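Local coordinates for protein probable endoglucanase (Gluconacetobacter xylinus, PDB 1WZZ) that hydrolyses internal beta-1,4-glucosidic linkages of cellulose, acting on carboxymethyl-cellulose as a family 8 endoglucanase with an (alpha/alpha)6 barrel, at residues V173-L178 with Y246-L251. Numbering follows the deposited sequence.
Sequences VMPSLL and YWAHML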
ATOM      1  N   VAL A 173      -4.606   1.664  -2.795  1.00 12.81           N
ATOM      2  CA  VAL A 173      -4.258   2.535  -1.663  1.00 12.73           C
ATOM      3  C   VAL A 173      -5.473   3.479  -1.522  1.00 15.85           C
ATOM      4  O   VAL A 173      -5.500   4.593  -2.062  1.00 14.66           O
ATOM      5  CB  VAL A 173      -2.935   3.274  -1.986  1.00 13.38           C
ATOM      6  CG1 VAL A 173      -2.538   4.203  -0.815  1.00 13.70           C
ATOM      7  CG2 VAL A 173      -1.828   2.248  -2.267  1.00 13.53           C
HETATM    8  N   MSE A 174      -6.517   2.989  -0.840  1.00 16.00           N
HETATM    9  CA  MSE A 174      -7.793   3.707  -0.671  1.00 19.53           C
HETATM   10  C   MSE A 174      -7.809   5.209  -0.445  1.00 16.05           C
HETATM   11  O   MSE A 174      -8.505   5.938  -1.167  1.00 13.90           O
HETATM   12  CB  MSE A 174      -8.608   3.058   0.439  1.00 32.12           C
HETATM   13  CG  MSE A 174      -9.239   1.778   0.032  1.00 45.82           C
HETATM   14 SE   MSE A 174     -10.272   2.159  -1.503  1.00 72.78          SE
HETATM   15  CE  MSE A 174      -9.157   1.318  -2.829  1.00 63.43           C
ATOM     16  N   PRO A 175      -7.132   5.690   0.604  1.00 13.98           N
ATOM     17  CA  PRO A 175      -7.105   7.128   0.849  1.00 13.67           C
ATOM     18  C   PRO A 175      -6.534   7.881  -0.353  1.00 12.65           C
ATOM     19  O   PRO A 175      -6.893   9.028  -0.586  1.00 12.69           O
ATOM     20  CB  PRO A 175      -6.189   7.275   2.067  1.00 16.23           C
ATOM     21  CG  PRO A 175      -5.395   6.013   2.094  1.00 21.05           C
ATOM     22  CD  PRO A 175      -6.423   4.972   1.684  1.00 18.99           C
ATOM     23  N   SER A 176      -5.609   7.249  -1.074  1.00 11.20           N
ATOM     24  CA  SER A 176      -5.041   7.917  -2.248  1.00 10.96           C
ATOM     25  C   SER A 176      -6.060   8.001  -3.383  1.00 12.09           C
ATOM     26  O   SER A 176      -6.090   9.007  -4.129  1.00 12.98           O
ATOM     27  CB  SER A 176      -3.776   7.188  -2.726  1.00 11.67           C
ATOM     28  OG  SER A 176      -3.040   8.025  -3.632  1.00 13.05           O
ATOM     29  N   LEU A 177      -6.892   6.972  -3.556  1.00 12.98           N
ATOM     30  CA  LEU A 177      -7.921   7.035  -4.617  1.00 14.64           C
ATOM     31  C   LEU A 177      -8.925   8.146  -4.286  1.00 14.62           C
ATOM     32  O   LEU A 177      -9.411   8.859  -5.179  1.00 14.24           O
ATOM     33  CB  LEU A 177      -8.648   5.694  -4.758  1.00 15.39           C
ATOM     34  CG  LEU A 177      -7.763   4.496  -5.100  1.00 20.48           C
ATOM     35  CD1 LEU A 177      -8.649   3.241  -5.234  1.00 24.39           C
ATOM     36  CD2 LEU A 177      -6.998   4.764  -6.371  1.00 23.38           C
ATOM     37  N   LEU A 178      -9.239   8.312  -2.997  1.00 13.08           N
ATOM     38  CA  LEU A 178     -10.167   9.356  -2.604  1.00 14.63           C
ATOM     39  C   LEU A 178      -9.529  10.723  -2.877  1.00 14.02           C
ATOM     40  O   LEU A 178     -10.184  11.624  -3.407  1.00 15.36           O
ATOM     41  CB  LEU A 178     -10.529   9.233  -1.117  1.00 17.83           C
ATOM     42  CG  LEU A 178     -11.477   8.098  -0.689  1.00 23.83           C
ATOM     43  CD1 LEU A 178     -11.569   8.083   0.856  1.00 25.91           C
ATOM     44  CD2 LEU A 178     -12.866   8.284  -1.298  1.00 29.17           C
ATOM     45  N   TYR A 246     -10.386   0.234   5.819  1.00 14.03           N
ATOM     46  CA  TYR A 246     -10.807   0.781   7.112  1.00 13.70           C
ATOM     47  C   TYR A 246     -10.512   2.290   7.122  1.00 15.85           C
ATOM     48  O   TYR A 246     -11.356   3.109   7.474  1.00 16.20           O
ATOM     49  CB  TYR A 246     -10.035   0.091   8.263  1.00 15.86           C
ATOM     50  CG  TYR A 246      -9.635   0.996   9.436  1.00 19.16           C
ATOM     51  CD1 TYR A 246      -8.354   1.571   9.501  1.00 21.30           C
ATOM     52  CD2 TYR A 246     -10.536   1.284  10.474  1.00 20.87           C
ATOM     53  CE1 TYR A 246      -7.979   2.408  10.557  1.00 23.28           C
ATOM     54  CE2 TYR A 246     -10.159   2.140  11.545  1.00 25.52           C
ATOM     55  CZ  TYR A 246      -8.881   2.691  11.569  1.00 23.97           C
ATOM     56  OH  TYR A 246      -8.496   3.546  12.586  1.00 25.67           O
ATOM     57  N   TRP A 247      -9.301   2.636   6.691  1.00 14.36           N
ATOM     58  CA  TRP A 247      -8.824   4.012   6.673  1.00 14.35           C
ATOM     59  C   TRP A 247      -9.722   4.908   5.852  1.00 15.29           C
ATOM     60  O   TRP A 247     -10.018   6.053   6.252  1.00 15.44           O
ATOM     61  CB  TRP A 247      -7.401   3.958   6.111  1.00 13.98           C
ATOM     62  CG  TRP A 247      -6.581   5.180   6.035  1.00 13.31           C
ATOM     63  CD1 TRP A 247      -6.957   6.497   6.221  1.00 15.20           C
ATOM     64  CD2 TRP A 247      -5.212   5.194   5.699  1.00 13.05           C
ATOM     65  NE1 TRP A 247      -5.872   7.325   6.012  1.00 13.80           N
ATOM     66  CE2 TRP A 247      -4.789   6.550   5.687  1.00 14.27           C
ATOM     67  CE3 TRP A 247      -4.284   4.186   5.397  1.00 13.83           C
ATOM     68  CZ2 TRP A 247      -3.482   6.917   5.384  1.00 16.22           C
ATOM     69  CZ3 TRP A 247      -2.977   4.559   5.094  1.00 18.51           C
ATOM     70  CH2 TRP A 247      -2.592   5.913   5.092  1.00 17.24           C
ATOM     71  N   ALA A 248     -10.172   4.385   4.718  1.00 14.39           N
ATOM     72  CA  ALA A 248     -11.020   5.163   3.815  1.00 16.85           C
ATOM     73  C   ALA A 248     -12.502   5.117   4.153  1.00 18.33           C
ATOM     74  O   ALA A 248     -13.326   5.664   3.402  1.00 17.59           O
ATOM     75  CB  ALA A 248     -10.802   4.689   2.367  1.00 18.37           C
ATOM     76  N   HIS A 249     -12.845   4.461   5.268  1.00 17.80           N
ATOM     77  CA  HIS A 249     -14.247   4.321   5.703  1.00 20.11           C
ATOM     78  C   HIS A 249     -15.036   3.554   4.643  1.00 20.95           C
ATOM     79  O   HIS A 249     -16.209   3.849   4.377  1.00 21.50           O
ATOM     80  CB  HIS A 249     -14.904   5.694   5.916  1.00 22.01           C
ATOM     81  CG  HIS A 249     -14.267   6.520   6.988  1.00 27.08           C
ATOM     82  ND1 HIS A 249     -14.359   6.208   8.327  1.00 30.59           N
ATOM     83  CD2 HIS A 249     -13.519   7.647   6.916  1.00 30.20           C
ATOM     84  CE1 HIS A 249     -13.693   7.103   9.034  1.00 30.60           C
ATOM     85  NE2 HIS A 249     -13.173   7.987   8.203  1.00 32.26           N
HETATM   86  N   MSE A 250     -14.400   2.557   4.037  1.00 18.86           N
HETATM   87  CA  MSE A 250     -15.060   1.784   3.013  1.00 20.53           C
HETATM   88  C   MSE A 250     -14.933   0.282   3.242  1.00 17.13           C
HETATM   89  O   MSE A 250     -14.962  -0.484   2.294  1.00 18.20           O
HETATM   90  CB  MSE A 250     -14.513   2.185   1.630  1.00 26.86           C
HETATM   91  CG  MSE A 250     -14.806   3.662   1.272  1.00 33.43           C
HETATM   92 SE   MSE A 250     -16.742   4.039   1.184  1.00 51.68          SE
HETATM   93  CE  MSE A 250     -16.849   5.713   2.166  1.00 45.04           C
ATOM     94  N   LEU A 251     -14.788  -0.125   4.505  1.00 16.49           N
ATOM     95  CA  LEU A 251     -14.699  -1.556   4.838  1.00 15.03           C
ATOM     96  C   LEU A 251     -16.119  -1.991   5.170  1.00 17.14           C
ATOM     97  O   LEU A 251     -16.677  -1.595   6.205  1.00 16.82           O
ATOM     98  CB  LEU A 251     -13.767  -1.780   6.036  1.00 17.65           C
ATOM     99  CG  LEU A 251     -13.439  -3.244   6.401  1.00 16.56           C
ATOM    100  CD1 LEU A 251     -12.796  -3.972   5.239  1.00 18.96           C
ATOM    101  CD2 LEU A 251     -12.505  -3.261   7.606  1.00 19.34           C
TER
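The indole N-H of W247, whose ring face meets P175, is hydrogen-bonded to the OE2 carboxylate oxygen of E330 on helix 315-331; this bond, with packing on I326 and A327, is likely to restrain the ring. P175 CG sits 3.6 Å from the centroid of the W247 six-membered ring, only 11° off its normal, so the pyrrolidine meets the face rather than the edge. P175 CB leans toward the pyrrole side, 3.9 Å from W247 CE2, and the two side chains cross at about a right angle. With chi1 at -176°, W247 CG stands opposite its backbone N and beside the carbonyl carbon, bringing the indole to P175 on the first turn of helix 174-184. The methyl of A248 is the second focus. It meets CB of M174, present as selenomethionine, at 3.3 Å, tighter than usual carbon contact, while L178 CD1 approaches it at 3.8 Å. Beyond CB the M174 chain bends at chi2 and chi3, its end leads away from A248, and the side chain also touches Y244 and F245. The backbones come as near as 5.3 Å, P175 CA to A248 CA, a spacing that suits the small alanine side chain. Just beyond, H249 takes positive phi in a Schellman motif that ends helix 240-247. Were W247 an alanine, P175 would probably lose the aromatic face against its CG and E330 the indole N-H. The contact joins the start of one barrel helix to the end of another, and the side chain of M174 is about 10 Å from that of D106, the predicted nucleophile. With no hydrogen bond between the segments, their cohesion rests on apolar packing and the CH-pi contact, whereas the polar bond of the indole ties this pair to a third helix.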